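Local coordinates for protein NAD dependent epimerase/dehydratase family (uncultured archaeon MedDCM-OCT-S05-C57, PDB 5Y1F) that binds NAD+ and, as a monomeric member of the NAD-dependent epimerase/dehydratase family, probably oxidises L-threonine at its 3-hydroxyl group, at residues Y109-K120 / L166-I176; G196-M204 / C216-M226. One frame throughout, in Å; residues are numbered along the deposited sequence.

Interaction 1 of 2, residues Y109-K120 / L166-I176; sequences YNGLENVLKTAK and LCDTYFKEHGI
Leu116 turns CG beside its backbone N (chi1 -74°), which carries CD1 to Leu166 and CD2 to the Tyr170 side chain; Leu166 has its CG anti to its own N (chi1 -164°) and sends CD2 in among the side chains of helix 101-122. The backbone places Leu116 CB over the middle of the Tyr170 ring, 3.7 Å from the centroid, a CH-pi contact almost exactly along the ring normal. His174 ND1 lies over the opposite face, 3.6 Å above the plane, so the phenol lies between the Leu116 methylene and the ND1 edge of the imidazole. Lys120, in the conformer described, bends at its end, lays CD over the other ring, 4.1 Å from the His174 centroid, and brings NZ to the edge of the phenol, where it gives a hydrogen bond to Tyr170 OH at 2.9 Å. With an alanine in place of Tyr170, a gap would probably open between Leu116 and His174, and the Lys120 ammonium would lose its hydroxyl partner. One turn earlier, Leu166 is a knob in the hole formed by Tyr109, Leu112, Glu113 and Leu116, its CG 3.6 Å from Leu116 CD1. Cys167 SG meets Leu112 CD1 at 3.9 Å. At the far end Gly175, with positive phi, turns the chain so that Ile176 CD1 rests 3.7 Å from Lys120 CA, while Ile176 CG2 faces Ala119 CB. The two helical segments run nearly parallel, their axes 10.7 Å apart, as expected for successive beta-alpha-beta crossovers of a Rossmann fold: helix 101-122 links strands 83-88 and 125-131, and helix 155-174 continues from 125-131 to 178-187. Leu116 and Ala119 also touch Leu126 of strand 125-131, and Val115 meets Tyr74 of helix 71-80.

Interaction 2 of 2, residues G196-M204 / C216-M226; sequences GTTDYAVEM and CFVNRNTRLPM
Beside the NAD pocket of this Rossmann-type dehydrogenase, Tyr200 in the first turn of helix 199-211 packs into the loop that joins strand 213-216 to strand 223-228, with Phe217 and Val218 on the loop side. The turn before the helix, type I from Gly196 to Asp199 and tied by Gly196 N to Asp199 OD2, carries Thr198, which touches the bound NAD. Tyr200 has its CG between the backbone N and the carbonyl carbon (chi1 60°), a conformation that sends the ring across to the loop. Val218 CG2 sits over the centre of that ring, 3.6 Å from the centroid and 9° off its normal, while Thr198 O lies over the rim of the opposite face. Toward Phe217 the arrangement is an offset edge-to-face pair: the edge of Tyr200 points to the Phe217 face, with centroids 5.9 Å apart and planes at 84°. Tyr200 CB lies over that same face, adding a CH-pi contact. Oxygens line the Phe217 rim near its plane, Thr197 O 3.4 Å from CE1 and Glu203 OE2 3.4 Å from CE2; that carboxylate oxygen is hydrogen-bonded to Tyr214. Arg284 makes a cation-pi contact with Phe217. Cys216 SG approaches the Tyr200 ring obliquely and also meets the methyl of Met204. Farther out, Leu224 CD1 comes within 3.5 Å of Tyr200 OH, and Met226 CE, in the conformer described, touches the phenol and Ala201 CB. Leu224 N is buried here with no partner in the model. The phenol tip, by contrast, is satisfied: Tyr200 OH donates to a water at 2.6 Å, lying in the ring plane, and this water in turn donates to Thr222 O at 2.8 Å.

Interaction 1 closes before interaction 2 opens along the chain, and both belong to the NAD-dependent epimerase/dehydratase part of the protein. Their centres are 33 Å apart, on opposite sides of the chain's centre, with nearest atoms about 17 Å apart. Strand 178-187 connects them: it follows helix 155-174 of interaction 1, pairs in parallel with strands 125-131 and 223-228, and leads on toward helix 199-211 of interaction 2. The side chain of Leu112 is about 9 Å from the bound NAD, and the NAD-binding Tyr156 and Lys160 precede 166-176 on its helix, whereas Thr198 touches the NAD. Interaction 2 thus borders the cofactor directly, while interaction 1 packs two helices farther from it.

Interaction 1 of 2, residues Y109-K120 / L166-I176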
loop_
_atom_site.group_PDB
_atom_site.type_symbol
_atom_site.label_atom_id
_atom_site.label_comp_id
_atom_site.label_asym_id
_atom_site.label_seq_id
_atom_site.Cartn_x
_atom_site.Cartn_y
_atom_site.Cartn_z
ATOM N N TYR A 109 -11.881 -4.337 -8.189
ATOM C CA TYR A 109 -12.345 -5.705 -8.316
ATOM C C TYR A 109 -12.100 -6.285 -9.688
ATOM O O TYR A 109 -11.547 -7.372 -9.806
ATOM C CB TYR A 109 -13.801 -5.830 -7.865
ATOM C CG TYR A 109 -14.238 -7.274 -7.793
ATOM C CD1 TYR A 109 -13.901 -8.095 -6.719
ATOM C CD2 TYR A 109 -14.851 -7.855 -8.895
ATOM C CE1 TYR A 109 -14.313 -9.436 -6.698
ATOM C CE2 TYR A 109 -15.233 -9.188 -8.890
ATOM C CZ TYR A 109 -14.971 -9.945 -7.796
ATOM O OH TYR A 109 -15.359 -11.279 -7.795
ATOM N N ASN A 110 -12.486 -5.566 -10.741
ATOM C CA ASN A 110 -12.306 -6.126 -12.076
ATOM C C ASN A 110 -10.817 -6.134 -12.470
ATOM O O ASN A 110 -10.334 -7.060 -13.128
ATOM C CB ASN A 110 -13.177 -5.391 -13.125
ATOM C CG ASN A 110 -14.669 -5.479 -12.831
ATOM O OD1 ASN A 110 -15.418 -4.498 -13.004
ATOM N ND2 ASN A 110 -15.106 -6.628 -12.426
ATOM N N GLY A 111 -10.031 -5.174 -11.988
ATOM C CA GLY A 111 -8.600 -5.231 -12.212
ATOM C C GLY A 111 -7.981 -6.452 -11.544
ATOM O O GLY A 111 -7.190 -7.176 -12.152
ATOM N N LEU A 112 -8.347 -6.661 -10.279
ATOM C CA LEU A 112 -7.861 -7.843 -9.602
ATOM C C LEU A 112 -8.245 -9.130 -10.308
ATOM O O LEU A 112 -7.407 -10.030 -10.475
ATOM C CB LEU A 112 -8.312 -7.884 -8.150
ATOM C CG LEU A 112 -7.895 -9.139 -7.408
ATOM C CD1 LEU A 112 -6.390 -9.231 -7.202
ATOM C CD2 LEU A 112 -8.636 -9.227 -6.064
ATOM N N GLU A 113 -9.498 -9.226 -10.710
ATOM C CA GLU A 113 -9.912 -10.414 -11.428
ATOM C C GLU A 113 -9.079 -10.646 -12.693
ATOM O O GLU A 113 -8.693 -11.784 -12.970
ATOM C CB GLU A 113 -11.398 -10.415 -11.725
ATOM C CG GLU A 113 -11.944 -11.837 -11.713
ATOM C CD GLU A 113 -13.416 -11.881 -11.394
ATOM O OE1 GLU A 113 -13.760 -12.173 -10.233
ATOM O OE2 GLU A 113 -14.215 -11.555 -12.299
ATOM N N ASN A 114 -8.786 -9.571 -13.426
ATOM C CA ASN A 114 -7.921 -9.691 -14.604
ATOM C C ASN A 114 -6.541 -10.234 -14.259
ATOM O O ASN A 114 -6.002 -11.082 -14.951
ATOM C CB ASN A 114 -7.842 -8.360 -15.315
ATOM C CG ASN A 114 -9.129 -7.986 -16.034
ATOM O OD1 ASN A 114 -10.038 -8.831 -16.184
ATOM N ND2 ASN A 114 -9.219 -6.745 -16.487
ATOM N N VAL A 115 -6.005 -9.725 -13.150
ATOM C CA VAL A 115 -4.684 -10.152 -12.714
ATOM C C VAL A 115 -4.719 -11.649 -12.342
ATOM O O VAL A 115 -3.803 -12.383 -12.693
ATOM C CB VAL A 115 -4.217 -9.285 -11.503
ATOM C CG1 VAL A 115 -2.981 -9.878 -10.881
ATOM C CG2 VAL A 115 -3.955 -7.856 -11.991
ATOM N N LEU A 116 -5.712 -12.055 -11.577
ATOM C CA LEU A 116 -5.789 -13.449 -11.123
ATOM C C LEU A 116 -6.045 -14.410 -12.311
ATOM O O LEU A 116 -5.423 -15.450 -12.396
ATOM C CB LEU A 116 -6.889 -13.571 -10.111
ATOM C CG LEU A 116 -6.569 -12.962 -8.726
ATOM C CD1 LEU A 116 -7.777 -12.897 -7.835
ATOM C CD2 LEU A 116 -5.471 -13.718 -8.036
ATOM N N LYS A 117 -6.978 -14.045 -13.187
ATOM C CA LYS A 117 -7.251 -14.896 -14.394
ATOM C C LYS A 117 -5.983 -15.061 -15.202
ATOM O O LYS A 117 -5.676 -16.172 -15.675
ATOM C CB LYS A 117 -8.348 -14.287 -15.234
ATOM C CG LYS A 117 -9.754 -14.418 -14.655
ATOM C CD LYS A 117 -10.716 -13.587 -15.502
ATOM C CE LYS A 117 -12.187 -13.668 -15.124
ATOM N NZ LYS A 117 -12.933 -12.614 -15.909
ATOM N N THR A 118 -5.232 -13.988 -15.373
ATOM C CA THR A 118 -3.984 -14.062 -16.137
ATOM C C THR A 118 -2.943 -14.927 -15.448
ATOM O O THR A 118 -2.246 -15.718 -16.077
ATOM C CB THR A 118 -3.484 -12.645 -16.424
ATOM O OG1 THR A 118 -4.485 -11.916 -17.098
ATOM C CG2 THR A 118 -2.221 -12.637 -17.227
ATOM N N ALA A 119 -2.846 -14.815 -14.113
ATOM C CA ALA A 119 -1.922 -15.621 -13.357
ATOM C C ALA A 119 -2.223 -17.091 -13.513
ATOM O O ALA A 119 -1.308 -17.886 -13.538
ATOM C CB ALA A 119 -1.943 -15.239 -11.877
ATOM N N LYS A 120 -3.499 -17.441 -13.541
ATOM C CA LYS A 120 -3.906 -18.833 -13.739
ATOM C C LYS A 120 -3.518 -19.326 -15.138
ATOM O O LYS A 120 -2.989 -20.418 -15.270
ATOM C CB LYS A 120 -5.411 -18.944 -13.459
ATOM C CG LYS A 120 -6.098 -20.291 -13.717
ATOM C CD LYS A 120 -7.613 -20.206 -13.434
ATOM C CE LYS A 120 -8.355 -19.304 -14.432
ATOM N NZ LYS A 120 -9.410 -18.308 -13.962
ATOM N N LEU A 166 -11.174 -13.405 -3.111
ATOM C CA LEU A 166 -10.901 -13.900 -4.438
ATOM C C LEU A 166 -9.487 -14.448 -4.533
ATOM O O LEU A 166 -9.257 -15.485 -5.155
ATOM C CB LEU A 166 -11.148 -12.777 -5.449
ATOM C CG LEU A 166 -11.273 -13.196 -6.903
ATOM C CD1 LEU A 166 -12.384 -14.195 -7.135
ATOM C CD2 LEU A 166 -11.416 -11.992 -7.818
ATOM N N CYS A 167 -8.498 -13.710 -3.994
ATOM C CA CYS A 167 -7.152 -14.224 -3.981
ATOM C C CYS A 167 -7.073 -15.569 -3.300
ATOM O O CYS A 167 -6.402 -16.482 -3.792
ATOM C CB CYS A 167 -6.189 -13.232 -3.303
ATOM S SG CYS A 167 -5.862 -11.728 -4.242
ATOM N N ASP A 168 -7.692 -15.687 -2.139
ATOM C CA ASP A 168 -7.594 -16.951 -1.415
ATOM C C ASP A 168 -8.305 -18.086 -2.144
ATOM O O ASP A 168 -7.842 -19.221 -2.093
ATOM C CB ASP A 168 -8.001 -16.772 0.040
ATOM C CG ASP A 168 -6.937 -16.059 0.870
ATOM O OD1 ASP A 168 -5.763 -15.919 0.478
ATOM O OD2 ASP A 168 -7.266 -15.635 2.007
ATOM N N THR A 169 -9.367 -17.789 -2.875
ATOM C CA THR A 169 -9.986 -18.768 -3.770
ATOM C C THR A 169 -9.019 -19.191 -4.859
ATOM O O THR A 169 -8.896 -20.386 -5.159
ATOM C CB THR A 169 -11.234 -18.214 -4.402
ATOM O OG1 THR A 169 -12.188 -17.935 -3.379
ATOM C CG2 THR A 169 -11.836 -19.181 -5.423
ATOM N N TYR A 170 -8.276 -18.276 -5.439
ATOM C CA TYR A 170 -7.313 -18.662 -6.455
ATOM C C TYR A 170 -6.225 -19.496 -5.880
ATOM O O TYR A 170 -5.703 -20.403 -6.559
ATOM C CB TYR A 170 -6.787 -17.437 -7.204
ATOM C CG TYR A 170 -7.652 -17.097 -8.432
ATOM C CD1 TYR A 170 -7.210 -17.420 -9.746
ATOM C CD2 TYR A 170 -8.917 -16.609 -8.301
ATOM C CE1 TYR A 170 -8.012 -17.201 -10.838
ATOM C CE2 TYR A 170 -9.732 -16.446 -9.409
ATOM C CZ TYR A 170 -9.225 -16.671 -10.685
ATOM O OH TYR A 170 -10.019 -16.447 -11.809
ATOM N N PHE A 171 -5.805 -19.235 -4.647
ATOM C CA PHE A 171 -4.838 -20.061 -4.027
ATOM C C PHE A 171 -5.396 -21.483 -3.777
ATOM O O PHE A 171 -4.765 -22.479 -4.181
ATOM C CB PHE A 171 -4.334 -19.452 -2.698
ATOM C CG PHE A 171 -3.444 -20.367 -1.923
ATOM C CD1 PHE A 171 -2.224 -20.700 -2.395
ATOM C CD2 PHE A 171 -3.873 -20.965 -0.763
ATOM C CE1 PHE A 171 -1.429 -21.617 -1.758
ATOM C CE2 PHE A 171 -3.067 -21.862 -0.110
ATOM C CZ PHE A 171 -1.850 -22.175 -0.591
ATOM N N LYS A 172 -6.538 -21.592 -3.102
ATOM C CA LYS A 172 -7.033 -22.914 -2.731
ATOM C C LYS A 172 -7.533 -23.701 -3.914
ATOM O O LYS A 172 -7.325 -24.925 -3.982
ATOM C CB LYS A 172 -8.178 -22.780 -1.740
ATOM C CG LYS A 172 -7.763 -22.213 -0.415
ATOM C CD LYS A 172 -8.945 -22.143 0.535
ATOM C CE LYS A 172 -8.716 -22.960 1.785
ATOM N NZ LYS A 172 -9.319 -22.232 2.925
ATOM N N GLU A 173 -8.321 -23.088 -4.775
ATOM C CA GLU A 173 -8.999 -23.806 -5.855
ATOM C C GLU A 173 -8.108 -23.912 -7.068
ATOM O O GLU A 173 -8.177 -24.890 -7.817
ATOM C CB GLU A 173 -10.287 -23.117 -6.244
ATOM C CG GLU A 173 -11.336 -23.131 -5.186
ATOM C CD GLU A 173 -12.676 -22.582 -5.627
ATOM O OE1 GLU A 173 -12.866 -22.223 -6.824
ATOM O OE2 GLU A 173 -13.510 -22.474 -4.683
ATOM N N HIS A 174 -7.235 -22.932 -7.302
ATOM C CA HIS A 174 -6.474 -22.871 -8.556
ATOM C C HIS A 174 -4.988 -23.039 -8.352
ATOM O O HIS A 174 -4.235 -23.010 -9.328
ATOM C CB HIS A 174 -6.833 -21.600 -9.348
ATOM C CG HIS A 174 -8.270 -21.556 -9.775
ATOM N ND1 HIS A 174 -9.116 -20.500 -9.540
ATOM C CD2 HIS A 174 -9.043 -22.533 -10.317
ATOM C CE1 HIS A 174 -10.335 -20.799 -9.967
ATOM N NE2 HIS A 174 -10.317 -22.041 -10.410
ATOM N N GLY A 175 -4.524 -23.172 -7.117
ATOM C CA GLY A 175 -3.104 -23.345 -6.859
ATOM C C GLY A 175 -2.239 -22.141 -7.194
ATOM O O GLY A 175 -1.029 -22.274 -7.274
ATOM N N ILE A 176 -2.809 -20.946 -7.217
ATOM C CA ILE A 176 -2.014 -19.738 -7.509
ATOM C C ILE A 176 -1.378 -19.221 -6.242
ATOM O O ILE A 176 -2.059 -18.955 -5.253
ATOM C CB ILE A 176 -2.875 -18.650 -8.144
ATOM C CG1 ILE A 176 -3.483 -19.136 -9.453
ATOM C CG2 ILE A 176 -2.076 -17.379 -8.334
ATOM C CD1 ILE A 176 -2.536 -19.796 -10.412
#

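Interaction 2 of 2, residues G196-M204 / C216-M226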
loop_
_atom_site.group_PDB
_atom_site.type_symbol
_atom_site.label_atom_id
_atom_site.label_comp_id
_atom_site.label_asym_id
_atom_site.label_seq_id
_atom_site.Cartn_x
_atom_site.Cartn_y
_atom_site.Cartn_z
ATOM N N GLY A 196 -4.923 10.932 0.041
ATOM C CA GLY A 196 -5.632 9.779 0.575
ATOM C C GLY A 196 -5.959 9.956 2.042
ATOM O O GLY A 196 -5.399 10.816 2.725
ATOM N N THR A 197 -6.742 9.024 2.569
ATOM C CA THR A 197 -7.182 9.148 3.973
ATOM C C THR A 197 -6.015 9.252 4.969
ATOM O O THR A 197 -6.048 10.070 5.860
ATOM C CB THR A 197 -8.090 7.991 4.344
ATOM O OG1 THR A 197 -9.208 8.009 3.458
ATOM C CG2 THR A 197 -8.604 8.049 5.774
ATOM N N THR A 198 -4.954 8.441 4.808
ATOM C CA THR A 198 -3.817 8.469 5.709
ATOM C C THR A 198 -2.771 9.483 5.298
ATOM O O THR A 198 -1.792 9.708 6.030
ATOM C CB THR A 198 -3.182 7.086 5.881
ATOM O OG1 THR A 198 -2.802 6.576 4.624
ATOM C CG2 THR A 198 -4.176 6.115 6.440
ATOM N N ASP A 199 -3.034 10.235 4.239
ATOM C CA ASP A 199 -2.041 11.145 3.699
ATOM C C ASP A 199 -1.829 12.353 4.538
ATOM O O ASP A 199 -0.894 13.121 4.279
ATOM C CB ASP A 199 -2.370 11.533 2.286
ATOM C CG ASP A 199 -1.628 10.676 1.285
ATOM O OD1 ASP A 199 -0.588 10.048 1.661
ATOM O OD2 ASP A 199 -1.989 10.715 0.088
ATOM N N TYR A 200 -2.606 12.563 5.595
ATOM C CA TYR A 200 -2.348 13.694 6.462
ATOM C C TYR A 200 -0.967 13.590 7.088
ATOM O O TYR A 200 -0.364 14.615 7.418
ATOM C CB TYR A 200 -3.431 13.854 7.571
ATOM C CG TYR A 200 -3.579 12.675 8.513
ATOM C CD1 TYR A 200 -4.494 11.674 8.225
ATOM C CD2 TYR A 200 -2.828 12.535 9.684
ATOM C CE1 TYR A 200 -4.644 10.593 9.060
ATOM C CE2 TYR A 200 -2.947 11.440 10.507
ATOM C CZ TYR A 200 -3.884 10.458 10.204
ATOM O OH TYR A 200 -4.063 9.359 11.013
ATOM N N ALA A 201 -0.466 12.383 7.298
ATOM C CA ALA A 201 0.846 12.241 7.903
ATOM C C ALA A 201 1.929 12.689 6.900
ATOM O O ALA A 201 2.762 13.604 7.204
ATOM C CB ALA A 201 1.057 10.832 8.434
ATOM N N VAL A 202 1.816 12.285 5.652
ATOM C CA VAL A 202 2.747 12.712 4.647
ATOM C C VAL A 202 2.667 14.217 4.453
ATOM O O VAL A 202 3.695 14.907 4.423
ATOM C CB VAL A 202 2.555 11.943 3.330
ATOM C CG1 VAL A 202 3.407 12.494 2.228
ATOM C CG2 VAL A 202 2.893 10.479 3.521
ATOM N N GLU A 203 1.459 14.723 4.268
ATOM C CA GLU A 203 1.279 16.168 4.036
ATOM C C GLU A 203 1.808 17.006 5.159
ATOM O O GLU A 203 2.392 18.088 4.937
ATOM C CB GLU A 203 -0.184 16.504 3.798
ATOM C CG GLU A 203 -0.789 15.913 2.552
ATOM C CD GLU A 203 -2.269 16.230 2.354
ATOM O OE1 GLU A 203 -2.803 15.766 1.320
ATOM O OE2 GLU A 203 -2.856 16.898 3.237
ATOM N N MET A 204 1.715 16.526 6.377
ATOM C CA MET A 204 2.151 17.298 7.522
ATOM C C MET A 204 3.663 17.486 7.357
ATOM O O MET A 204 4.188 18.588 7.618
ATOM C CB MET A 204 1.827 16.575 8.839
ATOM C CG MET A 204 1.978 17.469 10.003
ATOM S SD MET A 204 1.658 16.651 11.591
ATOM C CE MET A 204 -0.142 16.583 11.564
ATOM N N CYS A 216 -4.507 20.307 8.683
ATOM C CA CYS A 216 -4.717 18.873 8.775
ATOM C C CYS A 216 -6.185 18.575 8.524
ATOM O O CYS A 216 -7.062 19.230 9.143
ATOM C CB CYS A 216 -4.251 18.392 10.132
ATOM S SG CYS A 216 -4.265 16.611 10.291
ATOM N N PHE A 217 -6.502 17.603 7.694
ATOM C CA PHE A 217 -7.891 17.256 7.322
ATOM C C PHE A 217 -8.531 16.196 8.218
ATOM O O PHE A 217 -9.636 15.762 7.915
ATOM C CB PHE A 217 -7.965 16.868 5.824
ATOM C CG PHE A 217 -7.129 15.674 5.457
ATOM C CD1 PHE A 217 -7.574 14.424 5.727
ATOM C CD2 PHE A 217 -5.921 15.817 4.784
ATOM C CE1 PHE A 217 -6.866 13.290 5.330
ATOM C CE2 PHE A 217 -5.249 14.701 4.330
ATOM C CZ PHE A 217 -5.680 13.437 4.648
ATOM N N VAL A 218 -7.855 15.800 9.282
ATOM C CA VAL A 218 -8.440 14.998 10.334
ATOM C C VAL A 218 -8.222 15.756 11.647
ATOM O O VAL A 218 -7.342 16.614 11.763
ATOM C CB VAL A 218 -7.857 13.569 10.390
ATOM C CG1 VAL A 218 -8.143 12.790 9.123
ATOM C CG2 VAL A 218 -6.380 13.548 10.718
ATOM N N ASN A 219 -9.007 15.401 12.678
ATOM C CA ASN A 219 -8.870 16.034 13.975
ATOM C C ASN A 219 -7.587 15.571 14.676
ATOM O O ASN A 219 -6.979 14.553 14.288
ATOM C CB ASN A 219 -10.162 15.885 14.825
ATOM C CG ASN A 219 -10.407 14.480 15.313
ATOM O OD1 ASN A 219 -11.581 13.985 15.229
ATOM N ND2 ASN A 219 -9.453 13.904 15.917
ATOM N N ARG A 220 -7.180 16.291 15.697
ATOM C CA ARG A 220 -5.859 16.131 16.265
ATOM C C ARG A 220 -5.655 14.784 16.969
ATOM O O ARG A 220 -4.551 14.370 17.219
ATOM C CB ARG A 220 -5.493 17.267 17.228
ATOM C CG ARG A 220 -6.355 17.375 18.472
ATOM C CD ARG A 220 -5.827 18.364 19.484
ATOM N NE ARG A 220 -5.686 19.687 18.945
ATOM C CZ ARG A 220 -4.541 20.359 18.803
ATOM N NH1 ARG A 220 -3.384 19.878 19.289
ATOM N NH2 ARG A 220 -4.583 21.533 18.246
ATOM N N ASN A 221 -6.733 14.145 17.388
ATOM C CA ASN A 221 -6.603 12.866 18.057
ATOM C C ASN A 221 -6.676 11.668 17.119
ATOM O O ASN A 221 -6.468 10.540 17.609
ATOM C CB ASN A 221 -7.653 12.723 19.150
ATOM C CG ASN A 221 -9.039 12.750 18.605
ATOM O OD1 ASN A 221 -9.578 13.820 18.326
ATOM N ND2 ASN A 221 -9.606 11.574 18.368
ATOM N N THR A 222 -6.876 11.891 15.812
ATOM C CA THR A 222 -7.035 10.775 14.860
ATOM C C THR A 222 -5.795 9.912 14.930
ATOM O O THR A 222 -4.678 10.421 14.860
ATOM C CB THR A 222 -7.227 11.325 13.456
ATOM O OG1 THR A 222 -8.364 12.197 13.445
ATOM C CG2 THR A 222 -7.436 10.189 12.454
ATOM N N ARG A 223 -5.992 8.609 15.152
ATOM C CA ARG A 223 -4.907 7.713 15.494
ATOM C C ARG A 223 -5.119 6.467 14.638
ATOM O O ARG A 223 -6.123 5.784 14.751
ATOM C CB ARG A 223 -5.040 7.378 16.970
ATOM C CG ARG A 223 -3.974 6.463 17.522
ATOM C CD ARG A 223 -4.213 6.169 18.993
ATOM N NE ARG A 223 -4.197 7.360 19.836
ATOM C CZ ARG A 223 -3.085 7.962 20.231
ATOM N NH1 ARG A 223 -1.890 7.421 20.030
ATOM N NH2 ARG A 223 -3.168 9.124 20.848
ATOM N N LEU A 224 -4.161 6.192 13.770
ATOM C CA LEU A 224 -4.242 5.074 12.823
ATOM C C LEU A 224 -2.918 4.323 12.809
ATOM O O LEU A 224 -1.849 4.891 13.134
ATOM C CB LEU A 224 -4.524 5.568 11.430
ATOM C CG LEU A 224 -5.880 6.177 11.194
ATOM C CD1 LEU A 224 -6.033 6.768 9.822
ATOM C CD2 LEU A 224 -6.983 5.142 11.445
ATOM N N PRO A 225 -2.953 3.051 12.435
ATOM C CA PRO A 225 -1.735 2.290 12.189
ATOM C C PRO A 225 -0.986 2.903 10.998
ATOM O O PRO A 225 -1.574 3.188 9.968
ATOM C CB PRO A 225 -2.259 0.897 11.844
ATOM C CG PRO A 225 -3.653 0.849 12.292
ATOM C CD PRO A 225 -4.140 2.257 12.130
ATOM N N MET A 226 0.309 3.157 11.194
ATOM C CA MET A 226 1.182 3.796 10.186
ATOM C C MET A 226 2.503 3.020 10.085
ATOM O O MET A 226 2.965 2.388 11.035
ATOM C CB MET A 226 1.495 5.232 10.617
ATOM C CG MET A 226 0.311 6.194 10.599
ATOM S SD MET A 226 -0.098 6.786 8.940
ATOM C CE MET A 226 -1.395 7.978 9.330
HETATM O O HOH W 1 -2.603 9.734 13.177
#